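Local coordinates for periplasmic binding protein component of an ABC type zinc uptake transporter (Synechocystis sp., PDB 1PQ4), which binds zinc and probably delivers it, as the periplasmic binding component, to an ABC-type zinc uptake transporter, at residues 21-26 and 161-166; 7-12 and 28-33; 50-55 and 72-77; 264-269 and 278-283. All blocks are in the same frame, centred on the assembly; numbering follows the deposited sequence.

Interaction 1 (21-26 and 161-166); sequences GDLVRV and DQYEAN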
# COMPACT_ATOMS: atom_id res chain seq x y z
N GLY A 21 -6.15 -16.84 8.75
CA GLY A 21 -5.30 -17.98 9.10
C GLY A 21 -5.61 -19.16 8.18
O GLY A 21 -5.78 -18.97 6.99
N ASP A 22 -5.70 -20.36 8.74
CA ASP A 22 -5.95 -21.57 7.97
C ASP A 22 -7.34 -21.68 7.37
O ASP A 22 -7.61 -22.60 6.59
CB ASP A 22 -5.72 -22.82 8.83
CG ASP A 22 -4.29 -23.02 9.18
OD1 ASP A 22 -3.42 -22.47 8.46
OD2 ASP A 22 -4.03 -23.73 10.19
N LEU A 23 -8.25 -20.79 7.75
CA LEU A 23 -9.60 -20.83 7.19
C LEU A 23 -9.70 -20.26 5.78
O LEU A 23 -10.74 -20.36 5.16
CB LEU A 23 -10.56 -20.03 8.08
CG LEU A 23 -10.54 -20.62 9.51
CD1 LEU A 23 -11.32 -19.72 10.45
CD2 LEU A 23 -11.17 -22.02 9.46
N VAL A 24 -8.64 -19.62 5.30
CA VAL A 24 -8.65 -19.04 3.96
C VAL A 24 -7.37 -19.48 3.21
O VAL A 24 -6.37 -19.85 3.81
CB VAL A 24 -8.71 -17.46 3.98
CG1 VAL A 24 -10.02 -16.96 4.72
CG2 VAL A 24 -7.49 -16.87 4.68
N ARG A 25 -7.44 -19.45 1.89
CA ARG A 25 -6.30 -19.80 1.05
C ARG A 25 -6.27 -18.61 0.10
O ARG A 25 -7.23 -18.36 -0.64
CB ARG A 25 -6.59 -21.08 0.30
CG ARG A 25 -5.54 -21.45 -0.73
CD ARG A 25 -6.00 -22.79 -1.32
NE ARG A 25 -6.17 -23.75 -0.24
CZ ARG A 25 -7.29 -24.42 -0.00
NH1 ARG A 25 -8.38 -24.26 -0.76
NH2 ARG A 25 -7.30 -25.27 1.01
N VAL A 26 -5.19 -17.86 0.17
CA VAL A 26 -5.09 -16.61 -0.56
C VAL A 26 -4.34 -16.64 -1.86
O VAL A 26 -3.22 -17.18 -1.92
CB VAL A 26 -4.40 -15.55 0.32
CG1 VAL A 26 -4.31 -14.21 -0.44
CG2 VAL A 26 -5.15 -15.39 1.64
N ASP A 161 -16.59 -16.89 15.32
CA ASP A 161 -15.85 -16.60 16.54
C ASP A 161 -14.34 -16.50 16.30
O ASP A 161 -13.65 -15.68 16.93
CB ASP A 161 -16.12 -17.65 17.61
CG ASP A 161 -17.52 -17.52 18.25
OD1 ASP A 161 -18.11 -16.43 18.21
OD2 ASP A 161 -18.01 -18.51 18.82
N GLN A 162 -13.83 -17.34 15.39
CA GLN A 162 -12.39 -17.34 15.11
C GLN A 162 -12.01 -16.07 14.33
O GLN A 162 -10.99 -15.46 14.63
CB GLN A 162 -11.98 -18.60 14.34
CG GLN A 162 -10.47 -18.79 14.26
CD GLN A 162 -9.85 -19.01 15.65
OE1 GLN A 162 -10.18 -20.00 16.33
NE2 GLN A 162 -8.95 -18.11 16.08
N TYR A 163 -12.82 -15.67 13.36
CA TYR A 163 -12.48 -14.43 12.63
C TYR A 163 -12.46 -13.24 13.57
O TYR A 163 -11.64 -12.31 13.39
CB TYR A 163 -13.50 -14.13 11.53
CG TYR A 163 -13.49 -15.12 10.38
CD1 TYR A 163 -14.63 -15.88 10.08
CD2 TYR A 163 -12.32 -15.36 9.64
CE1 TYR A 163 -14.62 -16.85 9.10
CE2 TYR A 163 -12.30 -16.33 8.65
CZ TYR A 163 -13.46 -17.08 8.38
OH TYR A 163 -13.47 -18.03 7.39
N GLU A 164 -13.39 -13.20 14.53
CA GLU A 164 -13.44 -12.09 15.50
C GLU A 164 -12.25 -12.09 16.41
O GLU A 164 -11.69 -11.03 16.71
CB GLU A 164 -14.67 -12.21 16.41
CG GLU A 164 -15.91 -12.53 15.68
CD GLU A 164 -16.88 -11.43 15.76
OE1 GLU A 164 -16.69 -10.43 15.02
OE2 GLU A 164 -17.82 -11.55 16.58
N ALA A 165 -11.88 -13.26 16.91
CA ALA A 165 -10.71 -13.31 17.79
C ALA A 165 -9.45 -12.94 16.95
O ALA A 165 -8.55 -12.19 17.43
CB ALA A 165 -10.54 -14.73 18.38
N ASN A 166 -9.37 -13.49 15.74
CA ASN A 166 -8.18 -13.16 14.90
C ASN A 166 -8.17 -11.66 14.60
O ASN A 166 -7.12 -11.04 14.57
CB ASN A 166 -8.16 -13.89 13.54
CG ASN A 166 -8.01 -15.38 13.67
OD1 ASN A 166 -7.63 -15.92 14.72
ND2 ASN A 166 -8.27 -16.08 12.58
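Gly21 comes loosely up to Asn166, its backbone N 4.4 Å from Asn166 ND2. It is the first residue to leave the preceding helix and does so with positive phi (56°), a conformation that favours glycine. The amide of Asn166 is held on two counts: ND2 bonds to Ile19 O at the end of helix 10-20, while Asn166 OD1 accepts from Gln162 NE2 at 2.9 Å, the donor standing 39° above the carbonyl plane.

Leu23 carries most of the contact. With CG set beside its own backbone N (chi1 -58°), the side chain reaches across to the helix. Leu23 CB lies 3.6 Å from Tyr163 OH, and Leu23 CD1 meets Tyr163 CE2 obliquely at 4.0 Å. The same methyl also touches the aliphatic part of Gln162, at CG. A leucine suits this place because it is long enough to set one methyl, CD1, between the ring and the methylenes of Gln162. Val24 follows with a fringe contact, CG1 to Tyr163 OH at 4.5 Å.

The hydroxyl of Tyr163 is hydrogen-bonded to Asp156, which helps to fix the ring beside Leu23. Replacing Tyr163 by an alanine would probably open a gap beside Leu23 and leave Asp156 without its hydroxyl partner.

The start of helix 160-185 thus packs against the turn between helix 10-20 and strand 24-28, whose Val24 also touches Ile5 of the neighbouring strand 3-7.

Interaction 2 (7-12 and 28-33); sequences VSIPPQ and VLVPGN
The pyrrolidine ring of Pro10 has Val28 CG1 over one face, 3.9 Å from CD. Val30 O comes in obliquely from that same side at the CG-CD edge, 3.4 Å from Pro10 CD, and Gly32 CA meets the ring edge at CG. The carbonyl oxygen of Leu269 approaches from the opposite side.

The setting is a beta-alpha-beta unit, strand 3-7, helix 10-20 and strand 24-28, in a parallel sheet, and the contact lies where the two strands end. Val7 and Val28 form a parallel bridge with side chains on one face of the sheet. Just beyond, Leu29 N donates to Val7 O at 3.0 Å and Val30 N to Ser8 O at 2.9 Å, both nearly along the C=O axis, so the pairing outlasts the regular strands.

A proline suits the start of helix 10-20, where no backbone N-H is required. The CB of Ser8 points away from 28-33, and its OG is hydrogen-bonded to Glu63 and Tyr55. The side chain of Ile9 lies about 8 Å from the bound zinc and touches Trp135. On Val28, CG1 is anti to the backbone N (chi1 178°) and faces Pro10, which leaves CG2 to meet Val7 CG2 at 3.7 Å.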
# COMPACT_ATOMS: atom_id res chain seq x y z
N VAL A 7 -6.96 -11.57 -3.63
CA VAL A 7 -6.83 -10.17 -3.27
C VAL A 7 -6.04 -9.48 -4.39
O VAL A 7 -5.40 -10.15 -5.20
CB VAL A 7 -6.08 -9.98 -1.93
CG1 VAL A 7 -6.83 -10.74 -0.81
CG2 VAL A 7 -4.63 -10.48 -2.08
N SER A 8 -6.09 -8.16 -4.41
CA SER A 8 -5.39 -7.41 -5.45
C SER A 8 -3.88 -7.35 -5.31
O SER A 8 -3.17 -7.64 -6.26
CB SER A 8 -5.92 -5.98 -5.51
OG SER A 8 -7.25 -5.96 -6.03
N ILE A 9 -3.38 -7.05 -4.11
CA ILE A 9 -1.92 -6.86 -3.98
C ILE A 9 -1.34 -7.63 -2.82
O ILE A 9 -2.06 -7.99 -1.89
CB ILE A 9 -1.58 -5.35 -3.87
CG1 ILE A 9 -2.44 -4.71 -2.77
CG2 ILE A 9 -1.88 -4.66 -5.19
CD1 ILE A 9 -1.94 -3.35 -2.28
N PRO A 10 -0.02 -7.92 -2.87
CA PRO A 10 0.64 -8.69 -1.81
C PRO A 10 0.36 -8.28 -0.36
O PRO A 10 0.11 -9.16 0.46
CB PRO A 10 2.18 -8.60 -2.18
CG PRO A 10 2.10 -8.43 -3.75
CD PRO A 10 0.92 -7.48 -3.92
N PRO A 11 0.40 -6.97 -0.04
CA PRO A 11 0.13 -6.61 1.37
C PRO A 11 -1.23 -7.15 1.87
O PRO A 11 -1.39 -7.46 3.04
CB PRO A 11 0.11 -5.08 1.33
CG PRO A 11 0.96 -4.74 0.17
CD PRO A 11 0.71 -5.78 -0.85
N GLN A 12 -2.20 -7.25 0.96
CA GLN A 12 -3.51 -7.74 1.38
C GLN A 12 -3.44 -9.20 1.76
O GLN A 12 -4.28 -9.68 2.51
CB GLN A 12 -4.53 -7.56 0.26
CG GLN A 12 -4.93 -6.13 0.08
CD GLN A 12 -5.91 -6.02 -1.07
OE1 GLN A 12 -5.54 -6.34 -2.21
NE2 GLN A 12 -7.15 -5.58 -0.77
N VAL A 28 -3.13 -13.95 -5.15
CA VAL A 28 -2.87 -12.51 -5.35
C VAL A 28 -2.80 -12.19 -6.85
O VAL A 28 -2.15 -12.89 -7.62
CB VAL A 28 -1.54 -12.10 -4.69
CG1 VAL A 28 -1.22 -10.59 -4.93
CG2 VAL A 28 -1.64 -12.40 -3.16
N LEU A 29 -3.47 -11.11 -7.25
CA LEU A 29 -3.54 -10.73 -8.66
C LEU A 29 -2.29 -10.03 -9.19
O LEU A 29 -1.75 -10.41 -10.24
CB LEU A 29 -4.73 -9.80 -8.87
CG LEU A 29 -5.39 -9.75 -10.26
CD1 LEU A 29 -6.16 -8.40 -10.40
CD2 LEU A 29 -4.35 -9.82 -11.33
N VAL A 30 -1.85 -8.99 -8.48
CA VAL A 30 -0.69 -8.20 -8.90
C VAL A 30 0.66 -8.65 -8.34
O VAL A 30 0.87 -8.66 -7.11
CB VAL A 30 -0.88 -6.70 -8.51
CG1 VAL A 30 0.33 -5.82 -9.01
CG2 VAL A 30 -2.24 -6.18 -9.07
N PRO A 31 1.62 -8.99 -9.22
CA PRO A 31 2.94 -9.41 -8.72
C PRO A 31 3.56 -8.28 -7.90
O PRO A 31 3.38 -7.09 -8.22
CB PRO A 31 3.74 -9.65 -9.99
CG PRO A 31 2.69 -10.14 -10.94
CD PRO A 31 1.57 -9.12 -10.69
N GLY A 32 4.35 -8.66 -6.90
CA GLY A 32 4.97 -7.65 -6.06
C GLY A 32 5.94 -6.72 -6.75
O GLY A 32 6.24 -5.63 -6.23
N ASN A 33 6.44 -7.11 -7.92
CA ASN A 33 7.38 -6.25 -8.63
C ASN A 33 6.76 -5.46 -9.78
O ASN A 33 7.49 -4.85 -10.53
CB ASN A 33 8.60 -7.07 -9.12
CG ASN A 33 8.26 -8.03 -10.23
OD1 ASN A 33 7.09 -8.18 -10.60
ND2 ASN A 33 9.27 -8.69 -10.78

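Interaction 3 (50-55 and 72-77); sequences SEAEAY and AANANM
The beta-alpha-beta unit of strand 54-57, helix 67-73 and strand 78-81 is closed here, where Met77 and Asn74 of the return loop meet the chain leading into the first strand. Met77 CG sits between the backbone N and the carbonyl carbon (chi1 83°), and the chain then runs out extended beside Tyr55, with SD 3.8 Å from Tyr55 CB and 4.0 Å from Ala52 CB. The methyl CE continues obliquely to the Tyr55 ring, whose hydroxyl bonds to Ser8. The small Ala52 leaves room for the sulfur, and the unbranched, flexible methionine can lie alongside the root of the tyrosine, at CB and CD1. Met77 CA makes a CH...O contact of 3.4 Å with Glu53 O.

Asn74, the first residue to leave the helix, works through both ends of its amide. Asn74 OD1 accepts from Asn76 N at 3.0 Å, forming an Asx turn, with a weak second bond from Met77 N. Asn74 ND2 is turned to the other segment, bonding to Leu49 O and standing 2.9 Å from Ala52 O.

One buried amide thus shapes its own loop through the oxygen and faces backbone carbonyls through the nitrogen; asparagine supplies both.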
# COMPACT_ATOMS: atom_id res chain seq x y z
N SER A 50 -12.31 -18.45 -11.31
CA SER A 50 -13.59 -19.15 -11.21
C SER A 50 -13.70 -19.91 -9.89
O SER A 50 -14.80 -20.16 -9.43
CB SER A 50 -13.79 -20.08 -12.42
OG SER A 50 -12.84 -21.13 -12.42
N GLU A 51 -12.57 -20.25 -9.29
CA GLU A 51 -12.49 -20.98 -8.01
C GLU A 51 -12.77 -20.09 -6.78
O GLU A 51 -13.09 -20.59 -5.69
CB GLU A 51 -11.05 -21.49 -7.82
CG GLU A 51 -10.54 -22.51 -8.82
CD GLU A 51 -10.94 -23.93 -8.43
OE1 GLU A 51 -10.72 -24.32 -7.26
OE2 GLU A 51 -11.49 -24.65 -9.30
N ALA A 52 -12.58 -18.78 -6.95
CA ALA A 52 -12.72 -17.83 -5.84
C ALA A 52 -14.09 -17.65 -5.23
O ALA A 52 -15.08 -17.46 -5.93
CB ALA A 52 -12.21 -16.48 -6.26
N GLU A 53 -14.13 -17.68 -3.91
CA GLU A 53 -15.37 -17.42 -3.18
C GLU A 53 -15.54 -15.93 -2.93
O GLU A 53 -16.67 -15.41 -2.85
CB GLU A 53 -15.33 -18.24 -1.90
CG GLU A 53 -15.51 -19.71 -2.26
CD GLU A 53 -15.15 -20.64 -1.17
OE1 GLU A 53 -14.05 -21.24 -1.25
OE2 GLU A 53 -15.97 -20.77 -0.23
N ALA A 54 -14.42 -15.23 -2.81
CA ALA A 54 -14.48 -13.79 -2.62
C ALA A 54 -13.25 -13.11 -3.18
O ALA A 54 -12.21 -13.74 -3.44
CB ALA A 54 -14.64 -13.46 -1.15
N TYR A 55 -13.37 -11.83 -3.38
CA TYR A 55 -12.27 -11.04 -3.91
C TYR A 55 -12.21 -9.82 -3.01
O TYR A 55 -13.23 -9.14 -2.77
CB TYR A 55 -12.55 -10.63 -5.36
CG TYR A 55 -11.40 -9.91 -5.97
CD1 TYR A 55 -10.58 -10.52 -6.95
CD2 TYR A 55 -11.06 -8.62 -5.54
CE1 TYR A 55 -9.48 -9.87 -7.48
CE2 TYR A 55 -9.95 -7.96 -6.06
CZ TYR A 55 -9.17 -8.60 -7.04
OH TYR A 55 -8.13 -7.91 -7.59
N ALA A 72 -17.06 -10.63 -14.72
CA ALA A 72 -17.37 -11.54 -15.81
C ALA A 72 -16.69 -12.89 -15.61
O ALA A 72 -17.21 -13.94 -16.02
CB ALA A 72 -16.92 -10.94 -17.13
N ALA A 73 -15.51 -12.88 -14.99
CA ALA A 73 -14.79 -14.14 -14.79
C ALA A 73 -15.43 -15.03 -13.71
O ALA A 73 -15.30 -16.28 -13.71
CB ALA A 73 -13.31 -13.85 -14.42
N ASN A 74 -16.13 -14.39 -12.79
CA ASN A 74 -16.78 -15.12 -11.71
C ASN A 74 -17.89 -14.24 -11.18
O ASN A 74 -17.66 -13.27 -10.45
CB ASN A 74 -15.80 -15.41 -10.57
CG ASN A 74 -16.35 -16.43 -9.58
OD1 ASN A 74 -17.57 -16.64 -9.52
ND2 ASN A 74 -15.47 -17.05 -8.80
N ALA A 75 -19.12 -14.57 -11.56
CA ALA A 75 -20.26 -13.78 -11.14
C ALA A 75 -20.77 -14.15 -9.77
O ALA A 75 -21.58 -13.45 -9.19
CB ALA A 75 -21.38 -13.92 -12.15
N ASN A 76 -20.26 -15.24 -9.22
CA ASN A 76 -20.70 -15.68 -7.92
C ASN A 76 -19.86 -15.17 -6.76
O ASN A 76 -20.36 -15.05 -5.64
CB ASN A 76 -20.73 -17.20 -7.94
CG ASN A 76 -21.65 -17.72 -9.03
OD1 ASN A 76 -22.85 -17.44 -9.01
ND2 ASN A 76 -21.09 -18.46 -9.99
N MET A 77 -18.60 -14.83 -7.02
CA MET A 77 -17.75 -14.37 -5.93
C MET A 77 -18.15 -13.03 -5.35
O MET A 77 -18.52 -12.09 -6.05
CB MET A 77 -16.29 -14.31 -6.36
CG MET A 77 -15.89 -13.09 -7.08
SD MET A 77 -14.15 -13.22 -7.60
CE MET A 77 -14.13 -11.83 -8.64

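Interaction 4 (264-269 and 278-283); sequences ELLDPL and KAVAQK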
# COMPACT_ATOMS: atom_id res chain seq x y z
N GLU A 264 17.88 4.92 -1.78
CA GLU A 264 17.35 3.72 -1.10
C GLU A 264 16.03 3.34 -1.73
O GLU A 264 15.38 4.20 -2.34
CB GLU A 264 17.07 4.01 0.38
CG GLU A 264 18.31 4.13 1.24
CD GLU A 264 18.60 2.87 2.02
OE1 GLU A 264 18.41 1.75 1.47
OE2 GLU A 264 19.04 3.00 3.18
N LEU A 265 15.65 2.08 -1.59
CA LEU A 265 14.40 1.58 -2.13
C LEU A 265 13.35 1.47 -1.06
O LEU A 265 13.64 1.10 0.08
CB LEU A 265 14.57 0.18 -2.72
CG LEU A 265 15.35 0.06 -4.03
CD1 LEU A 265 15.24 -1.36 -4.58
CD2 LEU A 265 14.80 1.06 -5.01
N LEU A 266 12.12 1.83 -1.41
CA LEU A 266 11.01 1.65 -0.45
C LEU A 266 10.11 0.72 -1.27
O LEU A 266 10.04 0.85 -2.51
CB LEU A 266 10.30 2.96 -0.13
CG LEU A 266 11.12 4.03 0.58
CD1 LEU A 266 10.21 5.23 0.95
CD2 LEU A 266 11.74 3.44 1.85
N ASP A 267 9.48 -0.25 -0.64
CA ASP A 267 8.63 -1.16 -1.40
C ASP A 267 7.19 -1.02 -0.89
O ASP A 267 6.84 -1.56 0.16
CB ASP A 267 9.06 -2.60 -1.17
CG ASP A 267 8.32 -3.56 -2.06
OD1 ASP A 267 7.33 -3.12 -2.73
OD2 ASP A 267 8.72 -4.74 -2.08
N PRO A 268 6.36 -0.28 -1.61
CA PRO A 268 4.96 -0.14 -1.13
C PRO A 268 4.15 -1.45 -1.24
O PRO A 268 3.09 -1.57 -0.63
CB PRO A 268 4.40 0.98 -2.01
CG PRO A 268 5.11 0.74 -3.32
CD PRO A 268 6.58 0.49 -2.85
N LEU A 269 4.66 -2.45 -1.99
CA LEU A 269 3.93 -3.70 -2.19
C LEU A 269 4.50 -4.91 -1.48
O LEU A 269 4.14 -6.05 -1.80
CB LEU A 269 3.80 -4.07 -3.70
CG LEU A 269 3.16 -3.01 -4.60
CD1 LEU A 269 2.95 -3.60 -6.03
CD2 LEU A 269 1.80 -2.59 -4.00
N LYS A 278 8.22 -0.99 9.24
CA LYS A 278 9.22 -0.56 10.22
C LYS A 278 10.53 -0.24 9.51
O LYS A 278 11.19 0.73 9.84
CB LYS A 278 9.48 -1.64 11.27
CG LYS A 278 8.28 -1.93 12.12
CD LYS A 278 8.62 -2.95 13.21
CE LYS A 278 7.48 -3.93 13.41
NZ LYS A 278 7.67 -4.59 14.73
N ALA A 279 10.89 -1.04 8.51
CA ALA A 279 12.12 -0.74 7.76
C ALA A 279 11.98 0.61 7.07
O ALA A 279 12.94 1.40 7.01
CB ALA A 279 12.42 -1.85 6.73
N VAL A 280 10.78 0.89 6.52
CA VAL A 280 10.55 2.16 5.84
C VAL A 280 10.75 3.34 6.77
O VAL A 280 11.42 4.35 6.43
CB VAL A 280 9.10 2.25 5.20
CG1 VAL A 280 8.81 3.68 4.72
CG2 VAL A 280 9.04 1.30 3.99
N ALA A 281 10.18 3.21 7.96
CA ALA A 281 10.29 4.28 8.94
C ALA A 281 11.78 4.49 9.34
O ALA A 281 12.26 5.62 9.45
CB ALA A 281 9.44 3.91 10.20
N GLN A 282 12.49 3.39 9.57
CA GLN A 282 13.92 3.49 9.92
C GLN A 282 14.72 4.13 8.78
O GLN A 282 15.66 4.92 9.03
CB GLN A 282 14.46 2.10 10.24
CG GLN A 282 13.83 1.59 11.50
CD GLN A 282 14.17 0.14 11.77
OE1 GLN A 282 14.33 -0.66 10.83
NE2 GLN A 282 14.26 -0.22 13.05
N LYS A 283 14.37 3.77 7.54
CA LYS A 283 15.06 4.40 6.40
C LYS A 283 14.84 5.88 6.35
O LYS A 283 15.75 6.68 6.07
CB LYS A 283 14.61 3.80 5.07
CG LYS A 283 15.40 2.54 4.74
CD LYS A 283 14.95 1.84 3.49
CE LYS A 283 15.86 0.59 3.31
NZ LYS A 283 15.26 -0.33 2.30
O HOH W 1 18.12 5.89 4.80
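Strand 264-266 and helix 278-283 run roughly antiparallel, their directions 143° apart and their axes coming within 9.4 Å, a separation that side chains must fill. Lys283 does most of this. Extended beyond CG, it slides past Leu266 in the opposite direction, its CD 3.9 Å from Leu266 CD2, and carries its ammonium group to the strand. There Lys283 NZ donates to Leu265 O at 3.1 Å, lying in the carbonyl plane with a C=O...N angle of 158°. Glu264, bent at chi2 (-100°), brings its carboxylate alongside the end of the lysine. Glu264 OE1 is 3.4 Å from Lys283 CE and 3.9 Å from Lys283 NZ, a long salt bridge. A lysine suits the site because its methylenes can pack on leucine while its tip serves a carbonyl and a carboxylate. With a methionine in its place, Leu265 O would lose this donor and the charge of Glu264 would probably be left without its mate.

Strand 262-266 pairs in parallel with strand 240-244 in the lobe that contributes His197 to the zinc site, and after a short loop, begun by an Asx turn at Asp267, the chain enters helix 273-288, which covers the strand. Deeper in this interface Leu266 crosses Val280 at about a right angle, with its CD2 4.1 Å from Val280 CG2; Phe242 and Ile284 also touch the leucine, giving it the buried setting its type demands. At the outer end a water donates to Lys283 O at 2.8 Å and, more weakly, to Glu264 OE2.

From the N terminus, 7-12 opens interaction 2 and 21-26 opens interaction 1 before 28-33 closes the former, so these two cross; they also touch, through Val26 and Val7. Interaction 3 then opens and closes a short loop wholly within the much longer one that interaction 1 completes at 161-166. Interactions 1, 2 and 3 all reach the four-stranded parallel sheet, and Tyr55 joins 2 to 3 through Ser8. Interaction 4 follows in series and ties a late strand to the last helix. It meets interaction 2 where Leu269 packs against Pro10, while Lys278 bridges to Glu180 of the same long helix whose beginning interaction 1 uses.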